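PDB 3ISP: HTH-type transcriptional regulator LysG from Mycobacterium tuberculosis, which probably activates expression of the exporter LysE and represses its own gene, acting as a homodimeric DNA-binding transcription factor of the LysR family. Local coordinates for residues M106-S111 and M239-L244; M163-V168 and L262-Y267. One frame throughout, in Å; residues are numbered along the deposited sequence.

Contact 1: residues M106-S111 and M239-L244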
loop_
_atom_site.group_PDB
_atom_site.type_symbol
_atom_site.label_atom_id
_atom_site.label_comp_id
_atom_site.label_asym_id
_atom_site.label_seq_id
_atom_site.Cartn_x
_atom_site.Cartn_y
_atom_site.Cartn_z
ATOM N N MET A 106 -2.840 4.330 -26.671
ATOM C CA MET A 106 -4.212 4.626 -27.063
ATOM C C MET A 106 -4.284 5.949 -27.820
ATOM O O MET A 106 -5.092 6.111 -28.724
ATOM C CB MET A 106 -5.160 4.631 -25.853
ATOM C CG MET A 106 -6.585 5.101 -26.172
ATOM S SD MET A 106 -7.492 4.070 -27.354
ATOM C CE MET A 106 -7.629 2.599 -26.412
ATOM N N ALA A 107 -3.428 6.890 -27.458
ATOM C CA ALA A 107 -3.472 8.197 -28.089
ATOM C C ALA A 107 -2.790 8.195 -29.452
ATOM O O ALA A 107 -3.021 9.081 -30.276
ATOM C CB ALA A 107 -2.851 9.247 -27.191
ATOM N N THR A 108 -1.938 7.211 -29.689
ATOM C CA THR A 108 -1.213 7.187 -30.942
ATOM C C THR A 108 -1.697 6.057 -31.839
ATOM O O THR A 108 -2.740 6.163 -32.481
ATOM C CB THR A 108 0.295 7.110 -30.717
ATOM O OG1 THR A 108 0.607 5.941 -29.955
ATOM C CG2 THR A 108 0.768 8.326 -29.948
ATOM N N TRP A 109 -0.967 4.954 -31.854
ATOM C CA TRP A 109 -1.232 3.911 -32.830
ATOM C C TRP A 109 -2.464 3.052 -32.574
ATOM O O TRP A 109 -3.150 2.687 -33.531
ATOM C CB TRP A 109 -0.002 3.041 -33.000
ATOM C CG TRP A 109 0.392 2.309 -31.778
ATOM C CD1 TRP A 109 1.240 2.731 -30.793
ATOM C CD2 TRP A 109 -0.027 0.992 -31.412
ATOM N NE1 TRP A 109 1.361 1.757 -29.824
ATOM C CE2 TRP A 109 0.597 0.680 -30.184
ATOM C CE3 TRP A 109 -0.871 0.048 -32.004
ATOM C CZ2 TRP A 109 0.404 -0.531 -29.545
ATOM C CZ3 TRP A 109 -1.059 -1.148 -31.369
ATOM C CH2 TRP A 109 -0.425 -1.432 -30.149
ATOM N N PHE A 110 -2.766 2.739 -31.310
ATOM C CA PHE A 110 -3.793 1.730 -31.011
ATOM C C PHE A 110 -5.166 2.043 -31.601
ATOM O O PHE A 110 -5.928 1.146 -31.941
ATOM C CB PHE A 110 -3.920 1.495 -29.509
ATOM C CG PHE A 110 -4.678 0.238 -29.149
ATOM C CD1 PHE A 110 -4.009 -0.936 -28.885
ATOM C CD2 PHE A 110 -6.059 0.241 -29.062
ATOM C CE1 PHE A 110 -4.707 -2.082 -28.553
ATOM C CE2 PHE A 110 -6.753 -0.901 -28.724
ATOM C CZ PHE A 110 -6.081 -2.060 -28.475
ATOM N N SER A 111 -5.481 3.323 -31.698
ATOM C CA SER A 111 -6.730 3.769 -32.287
ATOM C C SER A 111 -7.164 2.930 -33.487
ATOM O O SER A 111 -8.346 2.678 -33.679
ATOM C CB SER A 111 -6.579 5.219 -32.720
ATOM O OG SER A 111 -7.650 5.583 -33.559
ATOM N N MET A 239 8.507 13.943 -21.648
ATOM C CA MET A 239 8.675 12.970 -22.721
ATOM C C MET A 239 7.353 12.653 -23.438
ATOM O O MET A 239 6.362 12.253 -22.815
ATOM C CB MET A 239 9.314 11.696 -22.177
ATOM C CG MET A 239 10.480 11.926 -21.239
ATOM S SD MET A 239 12.002 12.401 -22.059
ATOM C CE MET A 239 11.810 11.714 -23.687
ATOM N N PHE A 240 7.359 12.811 -24.754
ATOM C CA PHE A 240 6.164 12.632 -25.569
ATOM C C PHE A 240 6.345 11.573 -26.643
ATOM O O PHE A 240 7.347 11.559 -27.353
ATOM C CB PHE A 240 5.815 13.946 -26.272
ATOM C CG PHE A 240 5.001 14.895 -25.437
ATOM C CD1 PHE A 240 3.661 15.096 -25.708
ATOM C CD2 PHE A 240 5.577 15.598 -24.399
ATOM C CE1 PHE A 240 2.903 15.981 -24.949
ATOM C CE2 PHE A 240 4.824 16.488 -23.646
ATOM C CZ PHE A 240 3.483 16.677 -23.922
ATOM N N PRO A 241 5.357 10.688 -26.788
ATOM C CA PRO A 241 5.424 9.776 -27.927
ATOM C C PRO A 241 5.642 10.616 -29.165
ATOM O O PRO A 241 4.920 11.583 -29.357
ATOM C CB PRO A 241 4.029 9.154 -27.960
ATOM C CG PRO A 241 3.567 9.225 -26.559
ATOM C CD PRO A 241 4.128 10.512 -26.003
ATOM N N GLU A 242 6.629 10.269 -29.980
ATOM C CA GLU A 242 6.906 11.049 -31.173
ATOM C C GLU A 242 5.691 11.277 -32.054
ATOM O O GLU A 242 5.532 12.362 -32.584
ATOM C CB GLU A 242 8.040 10.447 -31.993
ATOM C CG GLU A 242 8.339 11.238 -33.238
ATOM C CD GLU A 242 9.280 10.517 -34.167
ATOM O OE1 GLU A 242 10.364 10.118 -33.701
ATOM O OE2 GLU A 242 8.933 10.357 -35.359
ATOM N N LYS A 243 4.832 10.279 -32.224
ATOM C CA LYS A 243 3.644 10.476 -33.055
ATOM C C LYS A 243 2.887 11.739 -32.630
ATOM O O LYS A 243 2.306 12.444 -33.463
ATOM C CB LYS A 243 2.708 9.266 -32.995
ATOM C CG LYS A 243 1.630 9.273 -34.089
ATOM C CD LYS A 243 0.638 8.122 -33.945
ATOM C CE LYS A 243 -0.245 7.969 -35.186
ATOM N NZ LYS A 243 -1.037 9.196 -35.519
ATOM N N LEU A 244 2.908 12.011 -31.326
ATOM C CA LEU A 244 2.182 13.125 -30.714
ATOM C C LEU A 244 2.926 14.464 -30.782
ATOM O O LEU A 244 2.304 15.528 -30.767
ATOM C CB LEU A 244 1.880 12.792 -29.250
ATOM C CG LEU A 244 0.494 12.282 -28.869
ATOM C CD1 LEU A 244 -0.191 11.622 -30.049
ATOM C CD2 LEU A 244 0.565 11.345 -27.667
#

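Contact 2: residues M163-V168 and L262-Y267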
loop_
_atom_site.group_PDB
_atom_site.type_symbol
_atom_site.label_atom_id
_atom_site.label_comp_id
_atom_site.label_asym_id
_atom_site.label_seq_id
_atom_site.Cartn_x
_atom_site.Cartn_y
_atom_site.Cartn_z
ATOM N N MET A 163 8.313 2.275 -29.084
ATOM C CA MET A 163 7.756 3.632 -29.192
ATOM C C MET A 163 8.872 4.612 -28.849
ATOM O O MET A 163 9.575 4.420 -27.861
ATOM C CB MET A 163 6.555 3.795 -28.236
ATOM C CG MET A 163 6.006 5.218 -28.077
ATOM S SD MET A 163 4.363 5.292 -27.315
ATOM C CE MET A 163 4.602 4.136 -25.990
ATOM N N ARG A 164 9.075 5.634 -29.670
ATOM C CA ARG A 164 10.105 6.620 -29.342
ATOM C C ARG A 164 9.550 7.821 -28.575
ATOM O O ARG A 164 8.482 8.343 -28.905
ATOM C CB ARG A 164 10.848 7.108 -30.582
ATOM C CG ARG A 164 11.875 8.168 -30.246
ATOM C CD ARG A 164 12.961 8.266 -31.293
ATOM N NE ARG A 164 13.639 6.996 -31.489
ATOM C CZ ARG A 164 14.247 6.644 -32.613
ATOM N NH1 ARG A 164 14.258 7.469 -33.644
ATOM N NH2 ARG A 164 14.830 5.458 -32.709
ATOM N N TYR A 165 10.288 8.256 -27.560
ATOM C CA TYR A 165 9.897 9.403 -26.744
ATOM C C TYR A 165 10.878 10.570 -26.881
ATOM O O TYR A 165 12.061 10.425 -26.563
ATOM C CB TYR A 165 9.803 8.993 -25.274
ATOM C CG TYR A 165 8.572 8.196 -24.934
ATOM C CD1 TYR A 165 7.416 8.826 -24.512
ATOM C CD2 TYR A 165 8.571 6.809 -25.018
ATOM C CE1 TYR A 165 6.292 8.110 -24.195
ATOM C CE2 TYR A 165 7.445 6.084 -24.706
ATOM C CZ TYR A 165 6.307 6.737 -24.297
ATOM O OH TYR A 165 5.171 6.025 -23.987
ATOM N N LEU A 166 10.380 11.723 -27.336
ATOM C CA LEU A 166 11.190 12.941 -27.493
ATOM C C LEU A 166 10.989 13.856 -26.306
ATOM O O LEU A 166 9.856 14.102 -25.915
ATOM C CB LEU A 166 10.782 13.684 -28.761
ATOM C CG LEU A 166 10.771 12.765 -29.978
ATOM C CD1 LEU A 166 10.295 13.461 -31.243
ATOM C CD2 LEU A 166 12.165 12.205 -30.161
ATOM N N PRO A 167 12.082 14.375 -25.732
ATOM C CA PRO A 167 11.982 15.341 -24.628
ATOM C C PRO A 167 11.614 16.711 -25.186
ATOM O O PRO A 167 12.431 17.294 -25.896
ATOM C CB PRO A 167 13.407 15.401 -24.070
ATOM C CG PRO A 167 14.234 14.465 -24.933
ATOM C CD PRO A 167 13.463 14.208 -26.188
ATOM N N VAL A 168 10.418 17.214 -24.890
ATOM C CA VAL A 168 9.970 18.429 -25.549
ATOM C C VAL A 168 9.407 19.505 -24.618
ATOM O O VAL A 168 9.267 19.296 -23.409
ATOM C CB VAL A 168 8.958 18.128 -26.676
ATOM C CG1 VAL A 168 9.654 17.528 -27.859
ATOM C CG2 VAL A 168 7.870 17.214 -26.172
ATOM N N LEU A 262 14.256 8.352 -26.097
ATOM C CA LEU A 262 14.079 7.070 -25.435
ATOM C C LEU A 262 13.285 6.131 -26.308
ATOM O O LEU A 262 12.210 6.486 -26.798
ATOM C CB LEU A 262 13.356 7.215 -24.094
ATOM C CG LEU A 262 14.210 7.406 -22.850
ATOM C CD1 LEU A 262 13.438 6.918 -21.649
ATOM C CD2 LEU A 262 15.513 6.651 -22.978
ATOM N N ASP A 263 13.816 4.932 -26.508
ATOM C CA ASP A 263 13.045 3.882 -27.143
ATOM C C ASP A 263 12.540 2.952 -26.057
ATOM O O ASP A 263 13.301 2.504 -25.188
ATOM C CB ASP A 263 13.868 3.129 -28.185
ATOM C CG ASP A 263 14.251 3.998 -29.365
ATOM O OD1 ASP A 263 13.346 4.484 -30.075
ATOM O OD2 ASP A 263 15.464 4.186 -29.596
ATOM N N VAL A 264 11.241 2.694 -26.093
ATOM C CA VAL A 264 10.615 1.814 -25.123
ATOM C C VAL A 264 9.965 0.679 -25.881
ATOM O O VAL A 264 9.033 0.897 -26.642
ATOM C CB VAL A 264 9.554 2.567 -24.293
ATOM C CG1 VAL A 264 9.276 1.844 -22.983
ATOM C CG2 VAL A 264 10.023 3.979 -24.016
ATOM N N PRO A 265 10.486 -0.538 -25.710
ATOM C CA PRO A 265 9.847 -1.704 -26.320
ATOM C C PRO A 265 8.434 -1.868 -25.789
ATOM O O PRO A 265 8.224 -1.809 -24.576
ATOM C CB PRO A 265 10.708 -2.867 -25.823
ATOM C CG PRO A 265 12.009 -2.277 -25.492
ATOM C CD PRO A 265 11.725 -0.894 -24.998
ATOM N N LEU A 266 7.477 -2.052 -26.689
ATOM C CA LEU A 266 6.144 -2.491 -26.312
ATOM C C LEU A 266 5.961 -3.988 -26.610
ATOM O O LEU A 266 6.699 -4.567 -27.421
ATOM C CB LEU A 266 5.099 -1.688 -27.057
ATOM C CG LEU A 266 5.031 -0.206 -26.689
ATOM C CD1 LEU A 266 4.017 0.490 -27.569
ATOM C CD2 LEU A 266 4.686 -0.029 -25.229
ATOM N N TYR A 267 4.983 -4.598 -25.942
ATOM C CA TYR A 267 4.616 -5.991 -26.150
ATOM C C TYR A 267 3.101 -6.164 -26.133
ATOM O O TYR A 267 2.408 -5.475 -25.404
ATOM C CB TYR A 267 5.245 -6.850 -25.060
ATOM C CG TYR A 267 6.738 -6.699 -25.009
ATOM C CD1 TYR A 267 7.564 -7.552 -25.731
ATOM C CD2 TYR A 267 7.323 -5.689 -24.267
ATOM C CE1 TYR A 267 8.926 -7.413 -25.708
ATOM C CE2 TYR A 267 8.693 -5.543 -24.230
ATOM C CZ TYR A 267 9.493 -6.408 -24.959
ATOM O OH TYR A 267 10.862 -6.259 -24.942
#

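Contact 1: residues M106-S111 and M239-L244
An apolar contact without hydrogen bonds joins T108, in the loop after helix 103-107, to K243 and L244 in the first turn of helix 242-251, inside the LysR substrate-binding domain. The backbones come nearest at T108 and K243, whose CA atoms lie 6.2 Å apart, and the two segments together bury 212 Å². T108 supplies the largest share, and its CB and methyl branch do the packing. CG2, turned anti to the carbonyl carbon, reaches the helix and lies 3.4 Å from L244 CD1; the two side chains cross at about a right angle. The same methyl group also rests 3.9 Å from P241 CB, the proline at the N-cap position of helix 242-251. OG1 takes no part in this packing: it is hydrogen-bonded to the backbone oxygen of D104, which ties the loop to its own helix and is consistent with the rotation that presents CG2 to L244.

K243 contributes carbon rather than charge. Its side chain slides past T108 in the opposite direction, bringing CD to 3.4 Å from T108 CB, and the chain stays extended until it bends at chi4 (-58°). Beside T108, the other methyl of L244 approaches A107, with L244 CD2 at 4.0 Å from A107 CB. The helix turn that carries these residues is closed by L244 N, which bonds to P241 O at 2.8 Å.

Around the contact, A107 also packs on T224 of helix 224-232 and on E225 of the second subunit, so this edge lies close to a subunit interface. W109 turns instead to V285 and A288 of helix 276-288, while P241 leans on Y165 of strand 155-169.

Contact 2: residues M163-V168 and L262-Y267
Backbone pairing comes first in this contact between M163-V168 and L262-Y267, which joins neighbouring antiparallel strands, 155-169 and 255-271, in the mixed sheet of the LysR substrate-binding domain; strand 238-241 lies on the other side of strand 155-169. The segment axes are 4.7 Å apart at closest approach, with 151° between directions. M163 with V264 and Y165 with L262 are hydrogen-bonded pairs, each joined by two N-H to O bonds. Y165 N reaches L262 O at 2.7 Å, and M163 N lies 2.9 Å from V264 O. Between them R164 and D263 form a non-hydrogen-bonded pair, where the CA-H of R164 points to L262 O and that of D263 to M163 O.

The charged interaction belongs to this central pair. R164 and D263 lie side by side on the same face of the sheet, pointing the same way. R164 NE donates to D263 OD1 at 2.9 Å, on the syn side of the carboxylate. The guanidinium and carboxylate planes stand 60° apart, so the salt bridge is not coplanar: NE to OD1 is its main bond, and those from NH2 to both carboxylate oxygens are weak. A bend in the arginine chain at chi3 (-57°) turns NE toward the acid.

Apolar contacts lie on the face that carries M163, Y165, L262 and V264. V264 CG2 comes obliquely to the Y165 ring, and Y165 CB faces L262 CB at 4.1 Å. The tyrosine hydroxyl is hydrogen-bonded to D104 OD2.

Chemically, the pairing thus separates a partly exposed ionic face, where the opposite charges of R164 and D263 probably offset each other, from a largely buried apolar one.

Overall arrangement
Both contacts lie in the substrate-binding domain, their centres about 10 Å apart, and they meet through one sheet. Strand 238-241, which leads into the helix of contact 1, is the neighbour of strand 155-169 in contact 2; F240 O with L166 N and E242 N with R164 O are probable hydrogen bonds between them. Contact 2 is intra-sheet and combines backbone bonds with a salt bridge, whereas contact 1 brings a loop against a helix start mainly through side-chain carbon, with no hydrogen bond across it. Each is partly buried, but contact 1 includes an exposed lysine and borders the second subunit, while no other chain touches contact 2. D104 serves both, bonding T108 through its backbone and Y165 through its carboxylate.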